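Hypothetical protein yycE (Bacillus subtilis, PDB 1TWU) is of unknown function but belongs to the vicinal oxygen chelate superfamily and is probably related to glyoxalases and fosfomycin resistance proteins. Local coordinates at residues P18-Y29 with I120-I128. Residues are numbered along the deposited sequence; the frame is centred on the assembly and turned at random.
Sequences PTGQLDEIIRFY and IEDPDGWRI
Ile120, next to last in strand 117-121, sets its CG2 at the edge of the Phe28 ring, where the first helix of one half of this paired vicinal oxygen chelate fold meets the β-hairpin 117-131 of the other, which reverses in a type I β turn from Asp122 to Gly125. Asp122 CB lies over a face of the Phe28 ring, a CH-π contact 3.8 Å from the centroid. A chi1 of 85° tucks CG in between the two backbone branches, and OD1 folds back over the turn to accept from the backbone N atoms of Asp124, an Asx turn, and Trp126, from opposite faces of the carboxylate. OD2 accepts the Tyr29 hydroxyl on the anti side, somewhat out of the carboxylate plane, OH to OD2 2.8 Å, so three donors grip the buried carboxylate.

Pro123 wedges against the helix, its CD 3.5 Å from Phe28 CB and its CB near Glu24 CB and Ile25 CD1. Asp124 faces the start of the helix, where each carboxylate oxygen finds a donor. Gln21, the N-cap residue, sends NE2 to Asp124 OD1 at 2.7 Å, almost straight (172°), OD1 lying in the amide plane while NE2 comes from above the carboxylate plane. Thr19 OG1 donates to the syn side of Asp124 OD2 at 2.7 Å and accepts from Gln21 N, an ST turn. Waters link OD1 to Gly20 N and OD2 to Pro18 O.

The Trp126 ring, in cation-π contact with Arg17, turns its edge to the Tyr29 hydroxyl. Ile128 CG1 packs 3.7 Å from Phe28 CZ, and Ile128 CD1 reaches within 3.6 Å of Tyr29 OH.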
loop_
_atom_site.group_PDB
_atom_site.type_symbol
_atom_site.label_atom_id
_atom_site.label_comp_id
_atom_site.label_asym_id
_atom_site.label_seq_id
_atom_site.Cartn_x
_atom_site.Cartn_y
_atom_site.Cartn_z
ATOM N N PRO A 18 2.230 10.232 3.241
ATOM C CA PRO A 18 2.297 11.563 3.852
ATOM C C PRO A 18 0.928 12.249 3.871
ATOM O O PRO A 18 0.053 11.925 3.071
ATOM C CB PRO A 18 3.272 12.288 2.948
ATOM C CG PRO A 18 2.890 11.743 1.595
ATOM C CD PRO A 18 2.758 10.260 1.864
ATOM N N THR A 19 0.741 13.199 4.782
ATOM C CA THR A 19 -0.526 13.921 4.860
ATOM C C THR A 19 -0.337 15.313 5.440
ATOM O O THR A 19 0.633 15.578 6.140
ATOM C CB THR A 19 -1.585 13.164 5.735
ATOM O OG1 THR A 19 -2.844 13.845 5.651
ATOM C CG2 THR A 19 -1.151 13.106 7.204
ATOM N N GLY A 20 -1.264 16.206 5.128
ATOM C CA GLY A 20 -1.199 17.548 5.667
ATOM C C GLY A 20 -2.336 17.712 6.666
ATOM O O GLY A 20 -2.522 18.781 7.246
ATOM N N GLN A 21 -3.109 16.647 6.867
ATOM C CA GLN A 21 -4.233 16.686 7.794
ATOM C C GLN A 21 -4.346 15.343 8.510
ATOM O O GLN A 21 -5.253 14.557 8.248
ATOM C CB GLN A 21 -5.522 17.007 7.027
ATOM C CG GLN A 21 -5.807 16.071 5.852
ATOM C CD GLN A 21 -7.079 16.439 5.115
ATOM O OE1 GLN A 21 -7.953 17.112 5.664
ATOM N NE2 GLN A 21 -7.200 15.989 3.875
ATOM N N LEU A 22 -3.411 15.097 9.426
ATOM C CA LEU A 22 -3.362 13.846 10.180
ATOM C C LEU A 22 -4.590 13.603 11.062
ATOM O O LEU A 22 -4.932 12.460 11.357
ATOM C CB LEU A 22 -2.081 13.799 11.032
ATOM C CG LEU A 22 -1.655 12.467 11.670
ATOM C CD1 LEU A 22 -1.412 11.412 10.607
ATOM C CD2 LEU A 22 -0.389 12.690 12.471
ATOM N N ASP A 23 -5.257 14.667 11.486
ATOM C CA ASP A 23 -6.439 14.481 12.308
ATOM C C ASP A 23 -7.590 13.955 11.464
ATOM O O ASP A 23 -8.359 13.111 11.918
ATOM C CB ASP A 23 -6.831 15.787 12.987
ATOM C CG ASP A 23 -5.855 16.185 14.085
ATOM O OD1 ASP A 23 -5.512 15.321 14.931
ATOM O OD2 ASP A 23 -5.437 17.365 14.106
ATOM N N GLU A 24 -7.706 14.454 10.236
ATOM C CA GLU A 24 -8.757 14.003 9.330
ATOM C C GLU A 24 -8.530 12.538 8.978
ATOM O O GLU A 24 -9.474 11.748 8.892
ATOM C CB GLU A 24 -8.751 14.836 8.053
ATOM C CG GLU A 24 -9.310 16.212 8.250
ATOM C CD GLU A 24 -10.668 16.178 8.931
ATOM O OE1 GLU A 24 -11.509 15.331 8.558
ATOM O OE2 GLU A 24 -10.897 17.006 9.837
ATOM N N ILE A 25 -7.263 12.197 8.767
ATOM C CA ILE A 25 -6.861 10.839 8.442
ATOM C C ILE A 25 -7.241 9.900 9.596
ATOM O O ILE A 25 -7.757 8.800 9.371
ATOM C CB ILE A 25 -5.327 10.782 8.174
ATOM C CG1 ILE A 25 -5.012 11.464 6.841
ATOM C CG2 ILE A 25 -4.830 9.354 8.198
ATOM C CD1 ILE A 25 -5.622 10.785 5.622
ATOM N N ILE A 26 -6.998 10.344 10.826
ATOM C CA ILE A 26 -7.322 9.543 12.001
ATOM C C ILE A 26 -8.831 9.300 12.124
ATOM O O ILE A 26 -9.265 8.192 12.458
ATOM C CB ILE A 26 -6.791 10.216 13.285
ATOM C CG1 ILE A 26 -5.264 10.200 13.263
ATOM C CG2 ILE A 26 -7.308 9.493 14.516
ATOM C CD1 ILE A 26 -4.622 10.977 14.387
ATOM N N ARG A 27 -9.626 10.332 11.851
ATOM C CA ARG A 27 -11.076 10.194 11.915
ATOM C C ARG A 27 -11.576 9.153 10.913
ATOM O O ARG A 27 -12.434 8.333 11.234
ATOM C CB ARG A 27 -11.764 11.531 11.640
ATOM C CG ARG A 27 -13.283 11.413 11.571
ATOM C CD ARG A 27 -13.938 12.774 11.493
ATOM N NE ARG A 27 -15.398 12.723 11.588
ATOM C CZ ARG A 27 -16.221 12.552 10.559
ATOM N NH1 ARG A 27 -15.745 12.408 9.331
ATOM N NH2 ARG A 27 -17.531 12.551 10.758
ATOM N N PHE A 28 -11.035 9.186 9.699
ATOM C CA PHE A 28 -11.441 8.245 8.661
ATOM C C PHE A 28 -11.038 6.811 8.990
ATOM O O PHE A 28 -11.872 5.897 8.968
ATOM C CB PHE A 28 -10.811 8.631 7.316
ATOM C CG PHE A 28 -11.143 7.677 6.187
ATOM C CD1 PHE A 28 -12.346 7.785 5.489
ATOM C CD2 PHE A 28 -10.258 6.660 5.833
ATOM C CE1 PHE A 28 -12.662 6.893 4.454
ATOM C CE2 PHE A 28 -10.564 5.766 4.806
ATOM C CZ PHE A 28 -11.769 5.883 4.114
ATOM N N TYR A 29 -9.756 6.618 9.293
ATOM C CA TYR A 29 -9.224 5.286 9.579
ATOM C C TYR A 29 -9.541 4.692 10.937
ATOM O O TYR A 29 -9.816 3.496 11.041
ATOM C CB TYR A 29 -7.707 5.275 9.349
ATOM C CG TYR A 29 -7.376 5.357 7.888
ATOM C CD1 TYR A 29 -7.464 4.233 7.073
ATOM C CD2 TYR A 29 -7.075 6.584 7.290
ATOM C CE1 TYR A 29 -7.267 4.328 5.685
ATOM C CE2 TYR A 29 -6.877 6.695 5.905
ATOM C CZ TYR A 29 -6.977 5.566 5.109
ATOM O OH TYR A 29 -6.810 5.673 3.750
ATOM N N ILE A 120 -14.785 4.556 -1.869
ATOM C CA ILE A 120 -14.936 5.729 -1.011
ATOM C C ILE A 120 -13.576 6.408 -0.960
ATOM O O ILE A 120 -12.561 5.734 -0.793
ATOM C CB ILE A 120 -15.316 5.332 0.442
ATOM C CG1 ILE A 120 -16.565 4.431 0.455
ATOM C CG2 ILE A 120 -15.518 6.580 1.278
ATOM C CD1 ILE A 120 -17.809 5.031 -0.175
ATOM N N GLU A 121 -13.535 7.727 -1.115
ATOM C CA GLU A 121 -12.249 8.423 -1.043
ATOM C C GLU A 121 -11.917 8.768 0.400
ATOM O O GLU A 121 -12.795 9.173 1.163
ATOM C CB GLU A 121 -12.268 9.718 -1.843
ATOM C CG GLU A 121 -12.446 9.554 -3.321
ATOM C CD GLU A 121 -12.186 10.856 -4.054
ATOM O OE1 GLU A 121 -12.727 11.898 -3.621
ATOM O OE2 GLU A 121 -11.441 10.835 -5.059
ATOM N N ASP A 122 -10.653 8.606 0.780
ATOM C CA ASP A 122 -10.257 8.939 2.139
ATOM C C ASP A 122 -10.018 10.452 2.129
ATOM O O ASP A 122 -10.105 11.077 1.073
ATOM C CB ASP A 122 -9.028 8.100 2.564
ATOM C CG ASP A 122 -7.690 8.690 2.129
ATOM O OD1 ASP A 122 -7.633 9.558 1.229
ATOM O OD2 ASP A 122 -6.667 8.249 2.697
ATOM N N PRO A 123 -9.741 11.063 3.292
ATOM C CA PRO A 123 -9.515 12.513 3.339
ATOM C C PRO A 123 -8.559 13.103 2.288
ATOM O O PRO A 123 -8.716 14.262 1.887
ATOM C CB PRO A 123 -9.015 12.733 4.765
ATOM C CG PRO A 123 -9.719 11.667 5.527
ATOM C CD PRO A 123 -9.570 10.470 4.628
ATOM N N ASP A 124 -7.583 12.317 1.838
ATOM C CA ASP A 124 -6.625 12.815 0.859
ATOM C C ASP A 124 -6.774 12.265 -0.547
ATOM O O ASP A 124 -5.841 12.339 -1.346
ATOM C CB ASP A 124 -5.191 12.594 1.350
ATOM C CG ASP A 124 -4.852 13.452 2.559
ATOM O OD1 ASP A 124 -5.217 14.651 2.557
ATOM O OD2 ASP A 124 -4.217 12.935 3.505
ATOM N N GLY A 125 -7.943 11.705 -0.845
ATOM C CA GLY A 125 -8.203 11.208 -2.183
ATOM C C GLY A 125 -7.736 9.818 -2.542
ATOM O O GLY A 125 -7.770 9.446 -3.716
ATOM N N TRP A 126 -7.271 9.053 -1.561
ATOM C CA TRP A 126 -6.845 7.691 -1.844
ATOM C C TRP A 126 -8.155 6.931 -2.041
ATOM O O TRP A 126 -9.107 7.148 -1.295
ATOM C CB TRP A 126 -6.048 7.115 -0.667
ATOM C CG TRP A 126 -5.242 5.889 -1.031
ATOM C CD1 TRP A 126 -4.896 5.470 -2.295
ATOM C CD2 TRP A 126 -4.642 4.952 -0.125
ATOM N NE1 TRP A 126 -4.123 4.338 -2.225
ATOM C CE2 TRP A 126 -3.951 3.997 -0.908
ATOM C CE3 TRP A 126 -4.617 4.829 1.271
ATOM C CZ2 TRP A 126 -3.242 2.934 -0.336
ATOM C CZ3 TRP A 126 -3.910 3.775 1.838
ATOM C CH2 TRP A 126 -3.234 2.842 1.033
ATOM N N ARG A 127 -8.212 6.074 -3.059
ATOM C CA ARG A 127 -9.420 5.306 -3.357
ATOM C C ARG A 127 -9.513 4.026 -2.517
ATOM O O ARG A 127 -8.757 3.074 -2.718
ATOM C CB ARG A 127 -9.464 4.943 -4.852
ATOM C CG ARG A 127 -9.561 6.127 -5.825
ATOM C CD ARG A 127 -10.896 6.832 -5.718
ATOM N NE ARG A 127 -10.985 8.037 -6.544
ATOM C CZ ARG A 127 -11.451 8.080 -7.792
ATOM N NH1 ARG A 127 -11.879 6.982 -8.397
ATOM N NH2 ARG A 127 -11.521 9.240 -8.425
ATOM N N ILE A 128 -10.444 4.015 -1.571
ATOM C CA ILE A 128 -10.641 2.850 -0.718
ATOM C C ILE A 128 -11.794 2.031 -1.318
ATOM O O ILE A 128 -12.954 2.458 -1.333
ATOM C CB ILE A 128 -10.976 3.271 0.743
ATOM C CG1 ILE A 128 -10.020 4.378 1.204
ATOM C CG2 ILE A 128 -10.850 2.069 1.679
ATOM C CD1 ILE A 128 -8.554 4.026 1.071
HETATM O O HOH W 1 -2.676 10.597 3.098
HETATM O O HOH W 2 -3.269 16.372 3.129
#